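Local coordinates for protein nicotinate-nucleotide--dimethylbenzimidazole phosphoribosyltransferase (Thermus thermophilus HB8, PDB 1WX1) that probably catalyses transfer of phosphoribose from nicotinate mononucleotide to 5,6-dimethylbenzimidazole, giving alpha-ribazole 5'-phosphate for cobalamin biosynthesis, at residues A[11-15]-A[16-20]; A[23-26]-A[27-31]; A[258-261]-A[262-266]; A[323-326]-A[327-331]. All coordinates share one frame; numbering follows the deposited sequence.

Interaction 1 (A[11-15]-A[16-20]); sequences LRMDQ and LTKPP
M13 sends its CG anti to the backbone N (chi1 -179°) and then turns at chi2 (66°), which brings SD round to L16 and K18. L16 holds CG beside its own backbone N, and this lays the isobutyl group back under the last turn of the helix. Its branches divide the work: CD1 lies 3.9 Å from M13 SD, while CD2 lies over one face of the R12 guanidinium and sits 4.0 Å from R12 CG, the two side chains crossing at about a right angle. A branched, wholly apolar residue suits a buried place between a thioether and the extended aliphatic stem of an arginine. The backbone closes the turn with L16 N donating to M13 O at 3.2 Å, nearly straight at the hydrogen (166°), though from well above the carbonyl plane. K18 NZ comes to 3.7 Å from M13 SD; its charge is met by a salt bridge to E27. The R12 guanidinium is likewise engaged, bonding L322 O through NE and forming a salt bridge to E329 through NH1. The turn leads from helix 3-14 into the loop before helix 24-37, with M13 packed on that second helix, L16 and M13 both against I321 of helix 306-321, and T17 hydrogen-bonded to N77 of the second subunit.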
ATOM      1  N   LEU A  11      -7.145   1.533  23.902  1.00 28.70           N
ATOM      2  CA  LEU A  11      -7.655   2.726  24.581  1.00 29.31           C
ATOM      3  C   LEU A  11      -7.024   3.998  24.019  1.00 28.92           C
ATOM      4  O   LEU A  11      -7.718   4.985  23.762  1.00 28.56           O
ATOM      5  CB  LEU A  11      -7.360   2.669  26.078  1.00 31.85           C
ATOM      6  CG  LEU A  11      -8.023   1.613  26.956  1.00 34.90           C
ATOM      7  CD1 LEU A  11      -7.676   1.901  28.414  1.00 36.43           C
ATOM      8  CD2 LEU A  11      -9.531   1.644  26.758  1.00 37.03           C
ATOM      9  N   ARG A  12      -5.705   3.983  23.843  1.00 26.65           N
ATOM     10  CA  ARG A  12      -5.018   5.157  23.316  1.00 24.97           C
ATOM     11  C   ARG A  12      -5.520   5.488  21.913  1.00 24.60           C
ATOM     12  O   ARG A  12      -5.735   6.655  21.579  1.00 23.34           O
ATOM     13  CB  ARG A  12      -3.499   4.936  23.285  1.00 25.19           C
ATOM     14  CG  ARG A  12      -2.743   6.163  22.797  1.00 22.80           C
ATOM     15  CD  ARG A  12      -1.225   5.987  22.775  1.00 25.69           C
ATOM     16  NE  ARG A  12      -0.582   7.203  22.274  1.00 25.56           N
ATOM     17  CZ  ARG A  12      -0.477   8.335  22.965  1.00 27.86           C
ATOM     18  NH1 ARG A  12      -0.961   8.410  24.200  1.00 25.42           N
ATOM     19  NH2 ARG A  12       0.084   9.406  22.415  1.00 26.82           N
ATOM     20  N   MET A  13      -5.706   4.452  21.101  1.00 24.29           N
ATOM     21  CA  MET A  13      -6.185   4.599  19.728  1.00 24.51           C
ATOM     22  C   MET A  13      -7.494   5.384  19.711  1.00 26.57           C
ATOM     23  O   MET A  13      -7.669   6.322  18.927  1.00 23.66           O
ATOM     24  CB  MET A  13      -6.407   3.215  19.108  1.00 22.85           C
ATOM     25  CG  MET A  13      -6.875   3.224  17.662  1.00 24.12           C
ATOM     26  SD  MET A  13      -5.641   3.887  16.515  1.00 24.25           S
ATOM     27  CE  MET A  13      -4.436   2.525  16.508  1.00 23.00           C
ATOM     28  N   ASP A  14      -8.410   4.992  20.590  1.00 28.73           N
ATOM     29  CA  ASP A  14      -9.709   5.645  20.687  1.00 32.02           C
ATOM     30  C   ASP A  14      -9.603   7.110  21.107  1.00 32.48           C
ATOM     31  O   ASP A  14     -10.538   7.883  20.902  1.00 34.98           O
ATOM     32  CB  ASP A  14     -10.604   4.890  21.677  1.00 33.75           C
ATOM     33  CG  ASP A  14     -11.990   5.497  21.786  1.00 36.19           C
ATOM     34  OD1 ASP A  14     -12.354   5.964  22.887  1.00 37.08           O
ATOM     35  OD2 ASP A  14     -12.714   5.516  20.766  1.00 36.56           O
ATOM     36  N   GLN A  15      -8.468   7.494  21.687  1.00 31.69           N
ATOM     37  CA  GLN A  15      -8.277   8.872  22.128  1.00 32.57           C
ATOM     38  C   GLN A  15      -7.331   9.710  21.267  1.00 31.15           C
ATOM     39  O   GLN A  15      -7.037  10.857  21.604  1.00 30.45           O
ATOM     40  CB  GLN A  15      -7.801   8.895  23.585  1.00 34.06           C
ATOM     41  CG  GLN A  15      -8.881   8.479  24.581  1.00 39.07           C
ATOM     42  CD  GLN A  15     -10.115   9.374  24.511  1.00 43.16           C
ATOM     43  OE1 GLN A  15     -10.048  10.568  24.812  1.00 44.24           O
ATOM     44  NE2 GLN A  15     -11.248   8.800  24.110  1.00 44.71           N
ATOM     45  N   LEU A  16      -6.857   9.149  20.159  1.00 29.64           N
ATOM     46  CA  LEU A  16      -5.956   9.885  19.275  1.00 27.22           C
ATOM     47  C   LEU A  16      -6.713  10.989  18.549  1.00 26.99           C
ATOM     48  O   LEU A  16      -7.927  10.901  18.370  1.00 25.78           O
ATOM     49  CB  LEU A  16      -5.310   8.941  18.258  1.00 25.05           C
ATOM     50  CG  LEU A  16      -4.374   7.876  18.836  1.00 25.10           C
ATOM     51  CD1 LEU A  16      -3.776   7.072  17.691  1.00 22.71           C
ATOM     52  CD2 LEU A  16      -3.271   8.535  19.670  1.00 22.74           C
ATOM     53  N   THR A  17      -5.993  12.026  18.128  1.00 27.70           N
ATOM     54  CA  THR A  17      -6.611  13.154  17.441  1.00 29.27           C
ATOM     55  C   THR A  17      -7.090  12.865  16.023  1.00 30.45           C
ATOM     56  O   THR A  17      -6.454  13.245  15.039  1.00 31.30           O
ATOM     57  CB  THR A  17      -5.665  14.380  17.420  1.00 29.58           C
ATOM     58  OG1 THR A  17      -4.383  13.997  16.906  1.00 29.25           O
ATOM     59  CG2 THR A  17      -5.497  14.940  18.832  1.00 29.54           C
ATOM     60  N   LYS A  18      -8.231  12.192  15.939  1.00 31.14           N
ATOM     61  CA  LYS A  18      -8.863  11.850  14.673  1.00 33.30           C
ATOM     62  C   LYS A  18     -10.186  11.148  14.952  1.00 32.66           C
ATOM     63  O   LYS A  18     -10.379  10.570  16.024  1.00 31.31           O
ATOM     64  CB  LYS A  18      -7.939  10.966  13.818  1.00 33.77           C
ATOM     65  CG  LYS A  18      -7.257   9.828  14.549  1.00 38.44           C
ATOM     66  CD  LYS A  18      -8.176   8.650  14.760  1.00 40.05           C
ATOM     67  CE  LYS A  18      -7.409   7.468  15.330  1.00 40.02           C
ATOM     68  NZ  LYS A  18      -8.283   6.279  15.477  1.00 40.41           N
ATOM     69  N   PRO A  19     -11.127  11.207  13.999  1.00 32.92           N
ATOM     70  CA  PRO A  19     -12.427  10.557  14.198  1.00 33.82           C
ATOM     71  C   PRO A  19     -12.244   9.068  14.477  1.00 35.05           C
ATOM     72  O   PRO A  19     -11.288   8.454  14.004  1.00 32.59           O
ATOM     73  CB  PRO A  19     -13.150  10.808  12.873  1.00 34.28           C
ATOM     74  CG  PRO A  19     -12.514  12.077  12.365  1.00 35.34           C
ATOM     75  CD  PRO A  19     -11.056  11.854  12.678  1.00 34.43           C
ATOM     76  N   PRO A  20     -13.153   8.472  15.261  1.00 36.52           N
ATOM     77  CA  PRO A  20     -13.048   7.044  15.572  1.00 36.60           C
ATOM     78  C   PRO A  20     -13.048   6.209  14.297  1.00 35.63           C
ATOM     79  O   PRO A  20     -13.860   6.433  13.400  1.00 33.35           O
ATOM     80  CB  PRO A  20     -14.289   6.784  16.423  1.00 38.05           C
ATOM     81  CG  PRO A  20     -14.489   8.105  17.121  1.00 39.43           C
ATOM     82  CD  PRO A  20     -14.267   9.089  15.999  1.00 38.60           C
TER

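Interaction 2 (A[23-26]-A[27-31]); sequences LGYL and EEVAL
Near the N-terminal end of helix 24-37, L23 N is tied to the carboxylate of E27, four residues further on. E27 OE1 accepts from L23 N at 2.9 Å, on its anti side and 22° out of the carboxylate plane. The glutamate reaches back because CG stands beside its own backbone N (chi1 -59°) and the chain then runs extended; on the way E27 CG packs 3.6 Å from L23 CB. The same OE1 also takes a salt bridge from K18, so one oxygen serves both a backbone amide and a lysine. An alanine in place of E27 would probably leave the L23 amide without this acceptor and the K18 ammonium without its counter-charge. E27 N donates to G24 O, and a water also donates to G24 O at 2.6 Å. G24 itself has a positive phi, which a residue without a side chain adopts easily. One turn of alpha-helix separates Y25 from V29, a beta-branched residue that offers its CG2 methyl to a face of the tyrosine ring in a CH-pi contact, 4.1 Å from the centroid. E28, exposed and so able to keep its charge at the surface, comes instead to the ring edge, E28 CD being 4.1 Å from Y25 CE2, with carboxylate and ring planes 86° apart. V29 also meets L315 and A318 of helix 306-321, and L26 touches L310 of the second subunit.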
ATOM      1  N   LEU A  23      -8.748   5.787  10.617  1.00 25.97           N
ATOM      2  CA  LEU A  23      -7.599   5.212   9.924  1.00 26.31           C
ATOM      3  C   LEU A  23      -7.815   3.750   9.518  1.00 25.85           C
ATOM      4  O   LEU A  23      -6.866   2.994   9.310  1.00 24.59           O
ATOM      5  CB  LEU A  23      -6.336   5.382  10.775  1.00 25.25           C
ATOM      6  CG  LEU A  23      -5.879   6.847  10.886  1.00 25.58           C
ATOM      7  CD1 LEU A  23      -4.643   6.943  11.766  1.00 25.97           C
ATOM      8  CD2 LEU A  23      -5.584   7.413   9.497  1.00 23.61           C
ATOM      9  N   GLY A  24      -9.088   3.382   9.402  1.00 25.50           N
ATOM     10  CA  GLY A  24      -9.484   2.047   8.979  1.00 24.96           C
ATOM     11  C   GLY A  24      -8.715   0.822   9.439  1.00 24.09           C
ATOM     12  O   GLY A  24      -8.410   0.660  10.620  1.00 23.62           O
ATOM     13  N   TYR A  25      -8.409  -0.056   8.488  1.00 24.76           N
ATOM     14  CA  TYR A  25      -7.707  -1.298   8.793  1.00 24.62           C
ATOM     15  C   TYR A  25      -6.324  -1.119   9.404  1.00 23.16           C
ATOM     16  O   TYR A  25      -5.814  -2.026  10.056  1.00 23.67           O
ATOM     17  CB  TYR A  25      -7.588  -2.168   7.539  1.00 29.68           C
ATOM     18  CG  TYR A  25      -6.926  -3.504   7.808  1.00 35.97           C
ATOM     19  CD1 TYR A  25      -5.956  -4.008   6.944  1.00 39.37           C
ATOM     20  CD2 TYR A  25      -7.249  -4.251   8.947  1.00 38.29           C
ATOM     21  CE1 TYR A  25      -5.315  -5.219   7.206  1.00 41.88           C
ATOM     22  CE2 TYR A  25      -6.613  -5.464   9.218  1.00 40.86           C
ATOM     23  CZ  TYR A  25      -5.647  -5.939   8.341  1.00 42.33           C
ATOM     24  OH  TYR A  25      -5.001  -7.129   8.589  1.00 45.25           O
ATOM     25  N   LEU A  26      -5.707   0.037   9.195  1.00 21.62           N
ATOM     26  CA  LEU A  26      -4.379   0.258   9.754  1.00 21.61           C
ATOM     27  C   LEU A  26      -4.410   0.347  11.275  1.00 21.47           C
ATOM     28  O   LEU A  26      -3.402   0.098  11.933  1.00 21.04           O
ATOM     29  CB  LEU A  26      -3.746   1.523   9.168  1.00 20.67           C
ATOM     30  CG  LEU A  26      -3.372   1.468   7.683  1.00 21.06           C
ATOM     31  CD1 LEU A  26      -2.649   2.754   7.287  1.00 21.53           C
ATOM     32  CD2 LEU A  26      -2.479   0.256   7.419  1.00 22.59           C
ATOM     33  N   GLU A  27      -5.565   0.692  11.840  1.00 21.00           N
ATOM     34  CA  GLU A  27      -5.667   0.790  13.291  1.00 21.19           C
ATOM     35  C   GLU A  27      -5.503  -0.591  13.923  1.00 21.01           C
ATOM     36  O   GLU A  27      -4.817  -0.741  14.931  1.00 20.71           O
ATOM     37  CB  GLU A  27      -7.011   1.412  13.700  1.00 22.74           C
ATOM     38  CG  GLU A  27      -7.232   2.808  13.118  1.00 26.22           C
ATOM     39  CD  GLU A  27      -8.447   3.512  13.707  1.00 28.14           C
ATOM     40  OE1 GLU A  27      -8.801   4.604  13.211  1.00 27.89           O
ATOM     41  OE2 GLU A  27      -9.043   2.978  14.665  1.00 28.86           O
ATOM     42  N   GLU A  28      -6.122  -1.604  13.323  1.00 21.39           N
ATOM     43  CA  GLU A  28      -6.015  -2.962  13.847  1.00 23.67           C
ATOM     44  C   GLU A  28      -4.561  -3.426  13.755  1.00 20.99           C
ATOM     45  O   GLU A  28      -4.043  -4.084  14.656  1.00 19.60           O
ATOM     46  CB  GLU A  28      -6.916  -3.915  13.054  1.00 27.59           C
ATOM     47  CG  GLU A  28      -7.047  -5.294  13.687  1.00 36.46           C
ATOM     48  CD  GLU A  28      -8.105  -6.151  13.006  1.00 42.97           C
ATOM     49  OE1 GLU A  28      -9.179  -5.609  12.675  1.00 46.15           O
ATOM     50  OE2 GLU A  28      -7.874  -7.367  12.815  1.00 47.00           O
ATOM     51  N   VAL A  29      -3.911  -3.076  12.653  1.00 20.09           N
ATOM     52  CA  VAL A  29      -2.515  -3.432  12.441  1.00 18.11           C
ATOM     53  C   VAL A  29      -1.665  -2.832  13.562  1.00 17.99           C
ATOM     54  O   VAL A  29      -0.836  -3.514  14.164  1.00 15.94           O
ATOM     55  CB  VAL A  29      -2.011  -2.897  11.075  1.00 16.81           C
ATOM     56  CG1 VAL A  29      -0.519  -3.177  10.922  1.00 19.05           C
ATOM     57  CG2 VAL A  29      -2.792  -3.559   9.935  1.00 17.52           C
ATOM     58  N   ALA A  30      -1.882  -1.550  13.840  1.00 16.32           N
ATOM     59  CA  ALA A  30      -1.140  -0.854  14.892  1.00 17.66           C
ATOM     60  C   ALA A  30      -1.298  -1.559  16.237  1.00 18.43           C
ATOM     61  O   ALA A  30      -0.327  -1.767  16.968  1.00 17.01           O
ATOM     62  CB  ALA A  30      -1.625   0.597  15.005  1.00 17.93           C
ATOM     63  N   LEU A  31      -2.533  -1.924  16.568  1.00 18.89           N
ATOM     64  CA  LEU A  31      -2.802  -2.596  17.836  1.00 18.11           C
ATOM     65  C   LEU A  31      -2.082  -3.933  17.931  1.00 19.01           C
ATOM     66  O   LEU A  31      -1.562  -4.296  18.984  1.00 19.45           O
ATOM     67  CB  LEU A  31      -4.303  -2.811  18.010  1.00 18.78           C
ATOM     68  CG  LEU A  31      -5.157  -1.541  18.002  1.00 21.58           C
ATOM     69  CD1 LEU A  31      -6.633  -1.921  18.122  1.00 21.28           C
ATOM     70  CD2 LEU A  31      -4.737  -0.635  19.152  1.00 20.97           C
TER
HETATM   71  O   HOH W   1      -8.908  -1.414  12.184  1.00 42.44           O

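Interaction 3 (A[258-261]-A[262-266]); sequences ALLA and WKMAP
L259 and W262 touch near the end of helix 252-264, the helix of a beta-alpha-beta unit whose strands, 247-249 and 272-274, are neighbours in the parallel sheet. Followed outward, the tryptophan begins at CB, which rests 3.4 Å from A258 O against the preceding turn. From there CG departs anti to the backbone N (chi1 179°), and the indole swings out so that its six-membered ring passes L259: W262 CE3 meets L259 CD2 at 3.9 Å, the two side chains crossing obliquely. The indole also has P266 O at its edge, in the ring plane, and the side chain packs on L290 of helix 281-290. Such a wide, flat group suits a partly exposed position, since it can reach the leucine beside it through one atom of its six-membered ring while part of it stays near solvent. L259 is buried, and as a compact branched residue it also fits against L178 of helix 167-179. The backbone is regular: W262 N donates to A258 O at 2.8 Å and K263 N to L259 O at 2.9 Å. On another side of the helix L260 and M264 lie one turn apart, in loose contact; the flexible M264 side chain also touches P218 of helix 218-225. A265 is the first residue to leave helical angles, yet its N still donates to A261 O, at 2.8 Å and in the carbonyl plane.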
ATOM      1  N   ALA A 258       3.902 -20.691   5.288  1.00 14.46           N
ATOM      2  CA  ALA A 258       3.430 -20.175   6.573  1.00 15.28           C
ATOM      3  C   ALA A 258       2.391 -21.113   7.197  1.00 15.79           C
ATOM      4  O   ALA A 258       2.348 -21.272   8.418  1.00 17.30           O
ATOM      5  CB  ALA A 258       2.836 -18.786   6.390  1.00 11.71           C
ATOM      6  N   LEU A 259       1.549 -21.719   6.363  1.00 17.42           N
ATOM      7  CA  LEU A 259       0.530 -22.649   6.858  1.00 17.66           C
ATOM      8  C   LEU A 259       1.205 -23.835   7.530  1.00 18.37           C
ATOM      9  O   LEU A 259       0.745 -24.330   8.571  1.00 16.51           O
ATOM     10  CB  LEU A 259      -0.355 -23.144   5.705  1.00 18.66           C
ATOM     11  CG  LEU A 259      -1.374 -22.148   5.145  1.00 20.28           C
ATOM     12  CD1 LEU A 259      -2.098 -22.775   3.961  1.00 21.68           C
ATOM     13  CD2 LEU A 259      -2.372 -21.761   6.233  1.00 20.88           C
ATOM     14  N   LEU A 260       2.303 -24.295   6.932  1.00 15.02           N
ATOM     15  CA  LEU A 260       3.047 -25.413   7.492  1.00 15.63           C
ATOM     16  C   LEU A 260       3.607 -25.023   8.859  1.00 15.70           C
ATOM     17  O   LEU A 260       3.530 -25.795   9.819  1.00 15.56           O
ATOM     18  CB  LEU A 260       4.191 -25.821   6.552  1.00 16.74           C
ATOM     19  CG  LEU A 260       5.113 -26.933   7.062  1.00 17.12           C
ATOM     20  CD1 LEU A 260       4.298 -28.157   7.460  1.00 17.72           C
ATOM     21  CD2 LEU A 260       6.124 -27.285   5.978  1.00 18.10           C
ATOM     22  N   ALA A 261       4.165 -23.818   8.944  1.00 15.92           N
ATOM     23  CA  ALA A 261       4.728 -23.319  10.196  1.00 16.76           C
ATOM     24  C   ALA A 261       3.623 -23.225  11.252  1.00 17.17           C
ATOM     25  O   ALA A 261       3.819 -23.598  12.412  1.00 16.67           O
ATOM     26  CB  ALA A 261       5.364 -21.942   9.973  1.00 13.31           C
ATOM     27  N   TRP A 262       2.467 -22.720  10.836  1.00 17.78           N
ATOM     28  CA  TRP A 262       1.316 -22.570  11.716  1.00 18.55           C
ATOM     29  C   TRP A 262       0.886 -23.927  12.278  1.00 20.03           C
ATOM     30  O   TRP A 262       0.576 -24.051  13.465  1.00 18.35           O
ATOM     31  CB  TRP A 262       0.165 -21.925  10.937  1.00 19.90           C
ATOM     32  CG  TRP A 262      -1.092 -21.733  11.723  1.00 21.86           C
ATOM     33  CD1 TRP A 262      -1.199 -21.285  13.010  1.00 24.44           C
ATOM     34  CD2 TRP A 262      -2.428 -21.921  11.253  1.00 25.09           C
ATOM     35  NE1 TRP A 262      -2.523 -21.194  13.375  1.00 25.37           N
ATOM     36  CE2 TRP A 262      -3.306 -21.602  12.313  1.00 26.47           C
ATOM     37  CE3 TRP A 262      -2.982 -22.378  10.042  1.00 26.99           C
ATOM     38  CZ2 TRP A 262      -4.696 -21.661  12.196  1.00 28.38           C
ATOM     39  CZ3 TRP A 262      -4.371 -22.444   9.921  1.00 29.94           C
ATOM     40  CH2 TRP A 262      -5.208 -22.108  11.001  1.00 28.69           C
ATOM     41  N   LYS A 263       0.876 -24.944  11.423  1.00 20.61           N
ATOM     42  CA  LYS A 263       0.493 -26.283  11.852  1.00 23.40           C
ATOM     43  C   LYS A 263       1.463 -26.821  12.892  1.00 22.79           C
ATOM     44  O   LYS A 263       1.081 -27.601  13.758  1.00 22.92           O
ATOM     45  CB  LYS A 263       0.436 -27.235  10.653  1.00 25.75           C
ATOM     46  CG  LYS A 263      -0.688 -26.909   9.692  1.00 31.20           C
ATOM     47  CD  LYS A 263      -2.018 -26.844  10.428  1.00 35.52           C
ATOM     48  CE  LYS A 263      -3.135 -26.353   9.524  1.00 37.70           C
ATOM     49  NZ  LYS A 263      -4.401 -26.211  10.292  1.00 38.52           N
ATOM     50  N   MET A 264       2.719 -26.404  12.801  1.00 21.19           N
ATOM     51  CA  MET A 264       3.738 -26.842  13.746  1.00 22.27           C
ATOM     52  C   MET A 264       3.719 -25.973  15.008  1.00 22.51           C
ATOM     53  O   MET A 264       4.101 -26.427  16.085  1.00 24.61           O
ATOM     54  CB  MET A 264       5.126 -26.764  13.100  1.00 22.81           C
ATOM     55  CG  MET A 264       5.353 -27.744  11.957  1.00 27.67           C
ATOM     56  SD  MET A 264       6.880 -27.382  11.052  1.00 32.59           S
ATOM     57  CE  MET A 264       8.092 -27.939  12.219  1.00 34.43           C
ATOM     58  N   ALA A 265       3.277 -24.725  14.864  1.00 22.19           N
ATOM     59  CA  ALA A 265       3.227 -23.777  15.978  1.00 21.77           C
ATOM     60  C   ALA A 265       1.964 -22.926  15.904  1.00 22.14           C
ATOM     61  O   ALA A 265       1.963 -21.853  15.305  1.00 20.27           O
ATOM     62  CB  ALA A 265       4.461 -22.880  15.945  1.00 22.79           C
ATOM     63  N   PRO A 266       0.871 -23.392  16.533  1.00 23.43           N
ATOM     64  CA  PRO A 266      -0.431 -22.715  16.564  1.00 24.43           C
ATOM     65  C   PRO A 266      -0.407 -21.214  16.867  1.00 22.73           C
ATOM     66  O   PRO A 266      -1.132 -20.438  16.240  1.00 23.84           O
ATOM     67  CB  PRO A 266      -1.197 -23.503  17.626  1.00 25.69           C
ATOM     68  CG  PRO A 266      -0.649 -24.877  17.468  1.00 28.34           C
ATOM     69  CD  PRO A 266       0.836 -24.619  17.347  1.00 23.44           C
TER

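Interaction 4 (A[323-326]-A[327-331]); sequences HMAT and FQEAG
Hydrogen bonds between T326 and E329 lead this contact, forming a capping box at the start of helix 327-330. E329 OE2 accepts from T326 N at 3.1 Å, the donor lying above the carboxylate plane, and the return bond runs from E329 N to T326 OG1, also 3.1 Å, although the exact place of that hydroxyl oxygen is less sure. Threonine suits the N-cap because OG1, held between its backbone N and carbonyl carbon (chi1 61°), turns toward an amide of the first turn. Glutamate suits the third helical position because CG stands beside its own backbone N (chi1 -66°) and the extended chain beyond it runs back to T326 N. The helix proper begins with A330 N donating to T326 O at 2.8 Å, nearly along the C=O axis. A water bridges T326 OG1 and Q328 OE1. Apolar contact is slighter: A325 CB meets A330 CB at 3.9 Å, two small methyls that let the incoming loop lie close to the helix. A valine in place of T326 would probably leave E329 N without its capping acceptor and loosen the first turn. In charge terms, E329 OE1 forms a salt bridge with R12, so the carboxylate that caps the helix is also bound to the arginine of helix 3-14, which probably favours its ionised form.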
ATOM      1  N   HIS A 323       1.769   6.945  17.877  1.00 20.53           N
ATOM      2  CA  HIS A 323       2.680   8.005  18.281  1.00 20.86           C
ATOM      3  C   HIS A 323       1.994   9.364  18.105  1.00 22.08           C
ATOM      4  O   HIS A 323       2.560  10.407  18.437  1.00 21.11           O
ATOM      5  CB  HIS A 323       3.968   7.936  17.461  1.00 21.89           C
ATOM      6  CG  HIS A 323       4.827   6.755  17.798  1.00 22.65           C
ATOM      7  ND1 HIS A 323       5.960   6.861  18.583  1.00 23.71           N
ATOM      8  CD2 HIS A 323       4.703   5.446  17.493  1.00 21.67           C
ATOM      9  CE1 HIS A 323       6.493   5.665  18.740  1.00 23.12           C
ATOM     10  NE2 HIS A 323       5.754   4.784  18.091  1.00 23.12           N
ATOM     11  N   MET A 324       0.775   9.346  17.575  1.00 20.81           N
ATOM     12  CA  MET A 324       0.008  10.574  17.398  1.00 22.69           C
ATOM     13  C   MET A 324      -0.334  11.092  18.788  1.00 24.15           C
ATOM     14  O   MET A 324      -0.245  10.357  19.773  1.00 24.70           O
ATOM     15  CB  MET A 324      -1.308  10.309  16.667  1.00 20.88           C
ATOM     16  CG  MET A 324      -1.204  10.082  15.175  1.00 23.81           C
ATOM     17  SD  MET A 324      -2.805   9.563  14.531  1.00 25.96           S
ATOM     18  CE  MET A 324      -3.782  11.057  14.784  1.00 24.31           C
ATOM     19  N   ALA A 325      -0.733  12.355  18.863  1.00 24.67           N
ATOM     20  CA  ALA A 325      -1.121  12.942  20.139  1.00 26.00           C
ATOM     21  C   ALA A 325      -2.591  12.618  20.376  1.00 25.92           C
ATOM     22  O   ALA A 325      -3.353  12.437  19.420  1.00 25.70           O
ATOM     23  CB  ALA A 325      -0.928  14.449  20.097  1.00 26.79           C
ATOM     24  N   THR A 326      -2.988  12.522  21.640  1.00 26.51           N
ATOM     25  CA  THR A 326      -4.384  12.257  21.967  1.00 28.20           C
ATOM     26  C   THR A 326      -5.071  13.616  22.081  1.00 29.41           C
ATOM     27  O   THR A 326      -4.400  14.646  22.143  1.00 28.79           O
ATOM     28  CB  THR A 326      -4.530  11.525  23.321  1.00 29.32           C
ATOM     29  OG1 THR A 326      -3.989  12.343  24.366  1.00 27.65           O
ATOM     30  CG2 THR A 326      -3.804  10.194  23.290  1.00 28.84           C
ATOM     31  N   PHE A 327      -6.400  13.618  22.104  1.00 32.37           N
ATOM     32  CA  PHE A 327      -7.160  14.862  22.220  1.00 35.23           C
ATOM     33  C   PHE A 327      -6.662  15.667  23.416  1.00 37.62           C
ATOM     34  O   PHE A 327      -6.406  16.871  23.316  1.00 37.45           O
ATOM     35  CB  PHE A 327      -8.648  14.555  22.398  1.00 35.79           C
ATOM     36  CG  PHE A 327      -9.318  14.063  21.147  1.00 36.65           C
ATOM     37  CD1 PHE A 327      -9.583  14.937  20.097  1.00 37.93           C
ATOM     38  CD2 PHE A 327      -9.691  12.730  21.019  1.00 36.87           C
ATOM     39  CE1 PHE A 327     -10.202  14.489  18.929  1.00 38.86           C
ATOM     40  CE2 PHE A 327     -10.310  12.272  19.855  1.00 37.44           C
ATOM     41  CZ  PHE A 327     -10.570  13.153  18.811  1.00 37.95           C
ATOM     42  N   GLN A 328      -6.511  14.979  24.541  1.00 38.68           N
ATOM     43  CA  GLN A 328      -6.061  15.601  25.776  1.00 40.17           C
ATOM     44  C   GLN A 328      -4.641  16.134  25.664  1.00 39.70           C
ATOM     45  O   GLN A 328      -4.332  17.209  26.178  1.00 40.54           O
ATOM     46  CB  GLN A 328      -6.158  14.587  26.917  1.00 42.44           C
ATOM     47  CG  GLN A 328      -5.870  15.153  28.294  1.00 46.64           C
ATOM     48  CD  GLN A 328      -6.207  14.167  29.398  1.00 49.33           C
ATOM     49  OE1 GLN A 328      -5.636  13.077  29.472  1.00 50.35           O
ATOM     50  NE2 GLN A 328      -7.143  14.545  30.262  1.00 51.03           N
ATOM     51  N   GLU A 329      -3.781  15.385  24.981  1.00 39.06           N
ATOM     52  CA  GLU A 329      -2.386  15.775  24.803  1.00 37.09           C
ATOM     53  C   GLU A 329      -2.202  16.967  23.869  1.00 36.98           C
ATOM     54  O   GLU A 329      -1.331  17.810  24.094  1.00 36.29           O
ATOM     55  CB  GLU A 329      -1.576  14.591  24.263  1.00 37.18           C
ATOM     56  CG  GLU A 329      -1.463  13.415  25.229  1.00 36.21           C
ATOM     57  CD  GLU A 329      -0.816  12.185  24.600  1.00 36.07           C
ATOM     58  OE1 GLU A 329      -0.655  11.171  25.314  1.00 36.08           O
ATOM     59  OE2 GLU A 329      -0.473  12.224  23.399  1.00 33.90           O
ATOM     60  N   ALA A 330      -3.021  17.034  22.824  1.00 35.34           N
ATOM     61  CA  ALA A 330      -2.921  18.111  21.843  1.00 35.86           C
ATOM     62  C   ALA A 330      -3.825  19.302  22.131  1.00 35.97           C
ATOM     63  O   ALA A 330      -3.654  20.363  21.538  1.00 37.79           O
ATOM     64  CB  ALA A 330      -3.221  17.569  20.447  1.00 34.08           C
ATOM     65  N   GLY A 331      -4.784  19.130  23.035  1.00 36.77           N
ATOM     66  CA  GLY A 331      -5.689  20.222  23.346  1.00 37.42           C
ATOM     67  C   GLY A 331      -6.683  20.444  22.222  1.00 38.35           C
ATOM     68  O   GLY A 331      -6.965  21.580  21.832  1.00 38.10           O
TER
HETATM   69  O   HOH W   2      -4.325  11.434  27.050  1.00 52.44           O

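Overall arrangement
Interactions 1, 2 and 4 lie together on one side of the chain's centre, whereas interaction 3 stands apart. Along the sequence they follow in the order 1 to 4, yet interactions 1 and 4, from near the two termini, have centres only about 9 Å apart and are joined by backbone bonds of Q15 with F327 and T17 with A325. Interaction 2, centred about 11 Å from interaction 1, lies on the next helix, 24-37, and touches interaction 1 through M13 packing on A30 and L31. All three touch the second subunit, so this joining of N- and C-terminal parts borders the dimer interface. Interaction 3, about 34 Å from interaction 1 between centres, belongs to helix 252-264 of the sheet-bearing core.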